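PDB 1DYS: endoglucanase from Humicola insolens, which hydrolyses internal beta-1,4-glucosidic linkages of cellulose as a glycoside hydrolase family 6 endoglucanase and so takes part in recycling plant biomass. Local coordinates for residues Val47-Trp52 with Val309-Glu314; Phe290-Thr295 with Asp304-Val309. All blocks are in the same frame, centred on the assembly; numbering follows the deposited sequence.

Contact 1 (Val47-Trp52 with Val309-Glu314); sequences VGTFYW and VKPGGE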
ATOM      1  N   VAL A  47     -14.767  -1.910 -22.825  1.00 17.29           N
ATOM      2  CA  VAL A  47     -14.228  -3.165 -22.271  1.00 15.28           C
ATOM      3  C   VAL A  47     -14.439  -3.191 -20.755  1.00 13.52           C
ATOM      4  O   VAL A  47     -13.921  -2.269 -20.135  1.00 16.31           O
ATOM      5  CB  VAL A  47     -12.736  -3.264 -22.599  1.00 14.62           C
ATOM      6  CG1 VAL A  47     -12.046  -4.427 -21.923  1.00 13.84           C
ATOM      7  CG2 VAL A  47     -12.517  -3.461 -24.124  1.00 17.49           C
ATOM      8  N   GLY A  48     -15.271  -4.129 -20.281  1.00 15.51           N
ATOM      9  CA  GLY A  48     -15.532  -4.105 -18.826  1.00 16.24           C
ATOM     10  C   GLY A  48     -14.314  -4.588 -18.043  1.00 15.45           C
ATOM     11  O   GLY A  48     -13.575  -5.421 -18.533  1.00 15.17           O
ATOM     12  N   THR A  49     -14.152  -4.031 -16.837  1.00 16.03           N
ATOM     13  CA  THR A  49     -13.063  -4.469 -15.963  1.00 16.13           C
ATOM     14  C   THR A  49     -13.641  -4.552 -14.546  1.00 17.15           C
ATOM     15  O   THR A  49     -14.513  -3.738 -14.233  1.00 15.90           O
ATOM     16  CB  THR A  49     -11.895  -3.495 -16.048  1.00 16.91           C
ATOM     17  OG1 THR A  49     -11.393  -3.538 -17.403  1.00 14.21           O
ATOM     18  CG2 THR A  49     -10.705  -4.024 -15.240  1.00 16.21           C
ATOM     19  N   PHE A  50     -13.218  -5.534 -13.741  1.00 16.48           N
ATOM     20  CA  PHE A  50     -13.705  -5.511 -12.366  1.00 13.84           C
ATOM     21  C   PHE A  50     -13.166  -4.330 -11.563  1.00 14.81           C
ATOM     22  O   PHE A  50     -12.134  -3.723 -11.864  1.00 15.09           O
ATOM     23  CB  PHE A  50     -13.132  -6.776 -11.673  1.00 13.55           C
ATOM     24  CG  PHE A  50     -13.927  -8.012 -11.940  1.00 13.29           C
ATOM     25  CD1 PHE A  50     -14.231  -8.413 -13.223  1.00 16.48           C
ATOM     26  CD2 PHE A  50     -14.395  -8.774 -10.879  1.00 15.87           C
ATOM     27  CE1 PHE A  50     -14.975  -9.544 -13.446  1.00 15.15           C
ATOM     28  CE2 PHE A  50     -15.173  -9.907 -11.087  1.00 16.11           C
ATOM     29  CZ  PHE A  50     -15.463 -10.316 -12.395  1.00 15.82           C
ATOM     30  N   TYR A  51     -13.937  -4.015 -10.517  1.00 11.65           N
ATOM     31  CA  TYR A  51     -13.551  -3.017  -9.498  1.00 12.70           C
ATOM     32  C   TYR A  51     -12.934  -3.740  -8.308  1.00 11.84           C
ATOM     33  O   TYR A  51     -13.562  -4.665  -7.745  1.00 15.79           O
ATOM     34  CB  TYR A  51     -14.845  -2.335  -9.020  1.00 13.11           C
ATOM     35  CG  TYR A  51     -15.512  -1.374  -9.990  1.00 13.50           C
ATOM     36  CD1 TYR A  51     -16.263  -1.911 -11.036  1.00 13.00           C
ATOM     37  CD2 TYR A  51     -15.460  -0.005  -9.866  1.00 15.21           C
ATOM     38  CE1 TYR A  51     -16.918  -1.119 -11.951  1.00 15.73           C
ATOM     39  CE2 TYR A  51     -16.121   0.816 -10.775  1.00 16.71           C
ATOM     40  CZ  TYR A  51     -16.834   0.250 -11.816  1.00 19.01           C
ATOM     41  OH  TYR A  51     -17.469   1.085 -12.711  1.00 16.58           O
ATOM     42  N   TRP A  52     -11.737  -3.344  -7.886  1.00 13.83           N
ATOM     43  CA  TRP A  52     -11.065  -3.953  -6.773  1.00 12.86           C
ATOM     44  C   TRP A  52     -11.367  -3.259  -5.444  1.00 13.06           C
ATOM     45  O   TRP A  52     -11.070  -2.087  -5.258  1.00 15.63           O
ATOM     46  CB  TRP A  52      -9.551  -3.947  -6.984  1.00 13.88           C
ATOM     47  CG  TRP A  52      -9.117  -4.921  -8.053  1.00 11.93           C
ATOM     48  CD1 TRP A  52      -9.407  -4.882  -9.389  1.00 14.24           C
ATOM     49  CD2 TRP A  52      -8.335  -6.118  -7.844  1.00 12.10           C
ATOM     50  NE1 TRP A  52      -8.808  -5.921 -10.048  1.00 10.67           N
ATOM     51  CE2 TRP A  52      -8.155  -6.696  -9.105  1.00 12.07           C
ATOM     52  CE3 TRP A  52      -7.766  -6.712  -6.711  1.00 12.55           C
ATOM     53  CZ2 TRP A  52      -7.405  -7.876  -9.269  1.00 12.99           C
ATOM     54  CZ3 TRP A  52      -7.033  -7.880  -6.876  1.00 13.86           C
ATOM     55  CH2 TRP A  52      -6.851  -8.443  -8.159  1.00 13.59           C
ATOM     56  N   VAL A 309     -10.000  -8.667 -15.082  1.00 13.08           N
ATOM     57  CA  VAL A 309     -10.127  -8.413 -13.635  1.00 11.26           C
ATOM     58  C   VAL A 309      -9.016  -7.455 -13.220  1.00 10.78           C
ATOM     59  O   VAL A 309      -9.312  -6.376 -12.763  1.00 13.32           O
ATOM     60  CB  VAL A 309     -10.052  -9.759 -12.902  1.00  8.84           C
ATOM     61  CG1 VAL A 309     -10.337  -9.525 -11.418  1.00 10.12           C
ATOM     62  CG2 VAL A 309     -11.021 -10.793 -13.465  1.00 15.13           C
ATOM     63  N   LYS A 310      -7.722  -7.843 -13.380  1.00 12.84           N
ATOM     64  CA  LYS A 310      -6.681  -6.861 -13.068  1.00 14.13           C
ATOM     65  C   LYS A 310      -6.760  -5.720 -14.061  1.00 13.15           C
ATOM     66  O   LYS A 310      -6.861  -5.953 -15.278  1.00 13.30           O
ATOM     67  CB  LYS A 310      -5.334  -7.563 -13.299  1.00 13.66           C
ATOM     68  CG  LYS A 310      -4.097  -6.704 -13.383  1.00 12.89           C
ATOM     69  CD  LYS A 310      -3.689  -6.121 -12.033  1.00 15.43           C
ATOM     70  CE  LYS A 310      -2.624  -5.060 -12.323  1.00 13.14           C
ATOM     71  NZ  LYS A 310      -2.012  -4.611 -11.010  1.00 18.31           N
ATOM     72  N   PRO A 311      -6.647  -4.508 -13.622  1.00 12.10           N
ATOM     73  CA  PRO A 311      -6.636  -3.331 -14.522  1.00 12.11           C
ATOM     74  C   PRO A 311      -5.262  -3.155 -15.149  1.00 14.07           C
ATOM     75  O   PRO A 311      -4.377  -2.629 -14.457  1.00 13.76           O
ATOM     76  CB  PRO A 311      -7.013  -2.109 -13.680  1.00 14.97           C
ATOM     77  CG  PRO A 311      -7.598  -2.788 -12.439  1.00 16.80           C
ATOM     78  CD  PRO A 311      -6.726  -4.027 -12.245  1.00 13.71           C
ATOM     79  N   GLY A 312      -5.017  -3.601 -16.373  1.00 12.88           N
ATOM     80  CA  GLY A 312      -3.709  -3.533 -16.982  1.00 15.35           C
ATOM     81  C   GLY A 312      -3.318  -2.065 -17.179  1.00 15.66           C
ATOM     82  O   GLY A 312      -4.068  -1.306 -17.796  1.00 14.37           O
ATOM     83  N   GLY A 313      -2.147  -1.770 -16.620  1.00 12.66           N
ATOM     84  CA  GLY A 313      -1.620  -0.408 -16.598  1.00 12.24           C
ATOM     85  C   GLY A 313      -1.392  -0.024 -15.126  1.00 14.01           C
ATOM     86  O   GLY A 313      -0.513   0.790 -14.834  1.00 15.98           O
ATOM     87  N   GLU A 314      -2.110  -0.665 -14.206  1.00 15.55           N
ATOM     88  CA  GLU A 314      -1.810  -0.462 -12.773  1.00 16.28           C
ATOM     89  C   GLU A 314      -0.632  -1.359 -12.403  1.00 17.65           C
ATOM     90  O   GLU A 314      -0.703  -2.544 -12.664  1.00 14.94           O
ATOM     91  CB  GLU A 314      -3.040  -0.924 -11.945  1.00 15.42           C
ATOM     92  CG  GLU A 314      -4.146   0.107 -12.004  1.00 14.51           C
ATOM     93  CD  GLU A 314      -5.368  -0.100 -11.148  1.00 21.84           C
ATOM     94  OE1 GLU A 314      -5.384  -1.060 -10.351  1.00 22.23           O
ATOM     95  OE2 GLU A 314      -6.347   0.677 -11.265  1.00 22.72           O
TER
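Val309 packs against Phe50 in the apolar centre of this contact, where the loop that follows the last strand, 303-307, of the distorted family 6 beta/alpha barrel meets the start of strand 51-53. The Val309 torsion (chi1 -174°) sets CG1 anti to the backbone N and CG2 beside it, which gives the two methyls different partners. CG2 lies over one face of the Phe50 ring, displaced toward the rim, in a CH-pi contact 4.2 Å from the ring centroid. CG1 rests on Phe50 CB at 3.9 Å and also reaches CZ2 of the Trp52 indole at 4.0 Å. Val84 and Ile135 of strands 79-85 and 132-136 touch both Phe50 and Val309, which places the pair in the barrel interior.

Outward from this centre, Trp52 crosses Val309 at about a right angle, and its pyrrole side meets Pro311 obliquely, with Pro311 CD 3.6 Å from Trp52 NE1. Thr49 CG2 comes alongside the same backbone, 3.7 Å from Val309 O. Trp52, Lys310 and Glu314 are assigned to substrate binding, so the contact probably borders the cleft.

At the polar edge, Pro311 to Glu314 form a type II beta turn, closed by Glu314 N to Pro311 O at 3.0 Å. Lys310 NZ spans it to Glu314 O at 3.0 Å and also forms a salt bridge with Asp316, an arrangement that probably restrains the lysine's long chain. Glu314 OE2 is paired with Lys20. One hydrogen bond joins the segments: Trp52 NE1 donates to Val309 O at 2.8 Å, nearly straight at 166°, with the oxygen in the indole plane but NE1 56° above the carbonyl plane.

Contact 2 (Phe290-Thr295 with Asp304-Val309); sequences FGQPFT and DAIVWV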
ATOM      1  N   PHE A 290      -2.877  -6.387 -24.021  1.00 13.29           N
ATOM      2  CA  PHE A 290      -4.267  -6.548 -23.573  1.00 13.91           C
ATOM      3  C   PHE A 290      -4.808  -7.833 -24.228  1.00 14.01           C
ATOM      4  O   PHE A 290      -4.573  -8.100 -25.443  1.00 18.13           O
ATOM      5  CB  PHE A 290      -5.192  -5.453 -24.021  1.00 13.41           C
ATOM      6  CG  PHE A 290      -4.998  -4.099 -23.405  1.00 14.54           C
ATOM      7  CD1 PHE A 290      -4.960  -4.009 -22.010  1.00 15.61           C
ATOM      8  CD2 PHE A 290      -4.955  -2.930 -24.132  1.00 15.38           C
ATOM      9  CE1 PHE A 290      -4.837  -2.788 -21.394  1.00 16.64           C
ATOM     10  CE2 PHE A 290      -4.831  -1.700 -23.523  1.00 16.02           C
ATOM     11  CZ  PHE A 290      -4.756  -1.629 -22.138  1.00 13.96           C
ATOM     12  N   GLY A 291      -5.485  -8.662 -23.446  1.00 16.12           N
ATOM     13  CA  GLY A 291      -6.017  -9.906 -24.005  1.00 15.83           C
ATOM     14  C   GLY A 291      -7.437  -9.652 -24.538  1.00 15.05           C
ATOM     15  O   GLY A 291      -7.940  -8.554 -24.647  1.00 16.86           O
ATOM     16  N   GLN A 292      -8.060 -10.770 -24.911  1.00 16.03           N
ATOM     17  CA  GLN A 292      -9.424 -10.773 -25.415  1.00 18.15           C
ATOM     18  C   GLN A 292     -10.368 -10.089 -24.439  1.00 16.47           C
ATOM     19  O   GLN A 292     -10.412 -10.426 -23.254  1.00 20.75           O
ATOM     20  CB  GLN A 292      -9.845 -12.258 -25.550  1.00 25.11           C
ATOM     21  CG  GLN A 292     -11.326 -12.535 -25.451  1.00 36.07           C
ATOM     22  CD  GLN A 292     -12.037 -12.348 -26.781  1.00 39.06           C
ATOM     23  OE1 GLN A 292     -11.685 -13.074 -27.714  1.00 42.29           O
ATOM     24  NE2 GLN A 292     -13.009 -11.444 -26.860  1.00 33.92           N
ATOM     25  N   PRO A 293     -11.131  -9.149 -24.927  1.00 19.51           N
ATOM     26  CA  PRO A 293     -12.139  -8.474 -24.101  1.00 16.62           C
ATOM     27  C   PRO A 293     -13.226  -9.450 -23.698  1.00 17.64           C
ATOM     28  O   PRO A 293     -13.409 -10.518 -24.267  1.00 19.12           O
ATOM     29  CB  PRO A 293     -12.696  -7.314 -24.942  1.00 21.39           C
ATOM     30  CG  PRO A 293     -11.552  -7.133 -25.948  1.00 21.89           C
ATOM     31  CD  PRO A 293     -11.070  -8.556 -26.254  1.00 20.59           C
ATOM     32  N   PHE A 294     -14.021  -9.035 -22.692  1.00 15.74           N
ATOM     33  CA  PHE A 294     -15.079  -9.880 -22.206  1.00 18.02           C
ATOM     34  C   PHE A 294     -15.921 -10.516 -23.326  1.00 19.91           C
ATOM     35  O   PHE A 294     -16.354  -9.848 -24.246  1.00 19.02           O
ATOM     36  CB  PHE A 294     -15.989  -9.076 -21.261  1.00 18.48           C
ATOM     37  CG  PHE A 294     -17.363  -9.685 -21.120  1.00 18.57           C
ATOM     38  CD1 PHE A 294     -17.545 -10.772 -20.301  1.00 17.71           C
ATOM     39  CD2 PHE A 294     -18.457  -9.193 -21.814  1.00 20.19           C
ATOM     40  CE1 PHE A 294     -18.789 -11.372 -20.184  1.00 22.25           C
ATOM     41  CE2 PHE A 294     -19.704  -9.772 -21.697  1.00 17.34           C
ATOM     42  CZ  PHE A 294     -19.886 -10.877 -20.883  1.00 17.52           C
ATOM     43  N   THR A 295     -16.183 -11.811 -23.107  1.00 18.12           N
ATOM     44  CA  THR A 295     -17.063 -12.563 -23.997  1.00 19.71           C
ATOM     45  C   THR A 295     -17.550 -13.825 -23.306  1.00 18.88           C
ATOM     46  O   THR A 295     -16.833 -14.390 -22.462  1.00 20.71           O
ATOM     47  CB  THR A 295     -16.385 -12.893 -25.351  1.00 16.83           C
ATOM     48  OG1 THR A 295     -17.401 -13.566 -26.156  1.00 22.18           O
ATOM     49  CG2 THR A 295     -15.222 -13.834 -25.179  1.00 26.18           C
ATOM     50  N   ASP A 304     -17.700 -19.972 -17.968  1.00 19.18           N
ATOM     51  CA  ASP A 304     -18.756 -19.020 -18.133  1.00 15.86           C
ATOM     52  C   ASP A 304     -18.377 -17.788 -18.979  1.00 17.85           C
ATOM     53  O   ASP A 304     -19.147 -17.254 -19.776  1.00 20.58           O
ATOM     54  CB  ASP A 304     -19.285 -18.448 -16.803  1.00 19.27           C
ATOM     55  CG  ASP A 304     -20.201 -19.377 -16.039  1.00 22.98           C
ATOM     56  OD1 ASP A 304     -20.763 -20.327 -16.620  1.00 22.43           O
ATOM     57  OD2 ASP A 304     -20.389 -19.163 -14.817  1.00 18.86           O
ATOM     58  N   ALA A 305     -17.187 -17.236 -18.755  1.00 17.98           N
ATOM     59  CA  ALA A 305     -16.828 -16.032 -19.495  1.00 17.71           C
ATOM     60  C   ALA A 305     -15.341 -15.730 -19.409  1.00 19.11           C
ATOM     61  O   ALA A 305     -14.653 -16.150 -18.469  1.00 17.63           O
ATOM     62  CB  ALA A 305     -17.611 -14.825 -18.963  1.00 18.77           C
ATOM     63  N   ILE A 306     -14.866 -15.051 -20.438  1.00 18.04           N
ATOM     64  CA  ILE A 306     -13.532 -14.444 -20.388  1.00 15.41           C
ATOM     65  C   ILE A 306     -13.821 -13.032 -19.895  1.00 13.99           C
ATOM     66  O   ILE A 306     -14.789 -12.419 -20.348  1.00 17.21           O
ATOM     67  CB  ILE A 306     -12.776 -14.414 -21.743  1.00 17.17           C
ATOM     68  CG1 ILE A 306     -12.355 -15.855 -22.033  1.00 18.89           C
ATOM     69  CG2 ILE A 306     -11.599 -13.435 -21.671  1.00 15.71           C
ATOM     70  CD1 ILE A 306     -11.983 -16.223 -23.446  1.00 24.44           C
ATOM     71  N   VAL A 307     -13.146 -12.575 -18.838  1.00 14.07           N
ATOM     72  CA  VAL A 307     -13.320 -11.245 -18.287  1.00 16.02           C
ATOM     73  C   VAL A 307     -11.971 -10.538 -18.150  1.00 14.25           C
ATOM     74  O   VAL A 307     -10.897 -11.114 -18.448  1.00 12.07           O
ATOM     75  CB  VAL A 307     -13.997 -11.308 -16.874  1.00 10.04           C
ATOM     76  CG1 VAL A 307     -15.417 -11.857 -16.999  1.00 18.88           C
ATOM     77  CG2 VAL A 307     -13.121 -12.175 -15.967  1.00 15.95           C
ATOM     78  N   TRP A 308     -11.961  -9.249 -17.830  1.00 14.38           N
ATOM     79  CA  TRP A 308     -10.762  -8.533 -17.386  1.00 13.45           C
ATOM     80  C   TRP A 308     -10.968  -8.201 -15.889  1.00 12.10           C
ATOM     81  O   TRP A 308     -11.973  -7.579 -15.497  1.00 15.65           O
ATOM     82  CB  TRP A 308     -10.440  -7.245 -18.115  1.00 13.60           C
ATOM     83  CG  TRP A 308      -9.993  -7.340 -19.530  1.00 13.39           C
ATOM     84  CD1 TRP A 308     -10.006  -8.433 -20.326  1.00 15.59           C
ATOM     85  CD2 TRP A 308      -9.430  -6.265 -20.287  1.00 10.36           C
ATOM     86  NE1 TRP A 308      -9.469  -8.116 -21.573  1.00 15.23           N
ATOM     87  CE2 TRP A 308      -9.129  -6.798 -21.564  1.00 12.08           C
ATOM     88  CE3 TRP A 308      -9.159  -4.913 -20.014  1.00 12.71           C
ATOM     89  CZ2 TRP A 308      -8.592  -5.966 -22.557  1.00 14.21           C
ATOM     90  CZ3 TRP A 308      -8.630  -4.112 -20.998  1.00 14.85           C
ATOM     91  CH2 TRP A 308      -8.326  -4.661 -22.254  1.00 16.00           C
ATOM     92  N   VAL A 309     -10.000  -8.667 -15.082  1.00 13.08           N
ATOM     93  CA  VAL A 309     -10.127  -8.413 -13.635  1.00 11.26           C
ATOM     94  C   VAL A 309      -9.016  -7.455 -13.220  1.00 10.78           C
ATOM     95  O   VAL A 309      -9.312  -6.376 -12.763  1.00 13.32           O
ATOM     96  CB  VAL A 309     -10.052  -9.759 -12.902  1.00  8.84           C
ATOM     97  CG1 VAL A 309     -10.337  -9.525 -11.418  1.00 10.12           C
ATOM     98  CG2 VAL A 309     -11.021 -10.793 -13.465  1.00 15.13           C
TER
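The Phe290 ring and the six-membered ring of Trp308 are inclined at only 23°, but their offset leaves little of one over the other; Phe290 CD1 comes within 3.4 Å of Trp308 CH2. They meet where the 290-295 loop, which precedes strand 303-307 of the family 6 beta/alpha barrel, packs on the end of that strand. Gly291 O sits in the indole plane at its edge, 3.4 Å from Trp308 CZ2. Next along that edge, Trp308 NE1 donates to Gln292 O at 3.0 Å in a bent bond (138°). Tyr17 and Val43 of helices 15-29 and 34-46 touch both aromatic residues. With an alanine in place of Trp308, Gln292 O is likely to lose its indole donor and a gap to open beside the Phe290 ring.

The Phe294 ring, its CG anti to the backbone N (chi1 158°), reaches Ala305 CB with CE1 at 3.8 Å and Val307 CG1 with CD1. Ile306 CG2 meets Gln292 CG, while Gln292 NE2 bonds to the O of the next residue, Pro293. Thr295 and Ile306 form a single antiparallel bridge, a hydrogen-bonded pair: Ile306 N donates to Thr295 O at 2.9 Å, and Ile306 O accepts a bond from Thr295 N at 3.2 Å and a CA-H...O contact from Phe294 CA, also at 3.2 Å.

Overall arrangement
Contact 2 is nested in the long chain loop that contact 1 closes, and the two share Val309, with centres about 10 Å apart. Both are largely buried and reach the same parallel sheet, but contact 1 lies deeper, about 8 Å from the chain centre against about 11 Å. Contact 1 has partly exposed Trp52, and contact 2 has partly exposed Gln292, Phe294 and Thr295. Each uses an indole N-H to a backbone carbonyl; contact 1 thereby joins parts distant in sequence, whereas contact 2, local in the chain, adds a backbone bridge. Trp308 links them directly: its O probably accepts a hydrogen bond from Phe50 N, at 3.0 Å, while its CE3 packs 3.5 Å from Val47 CG1.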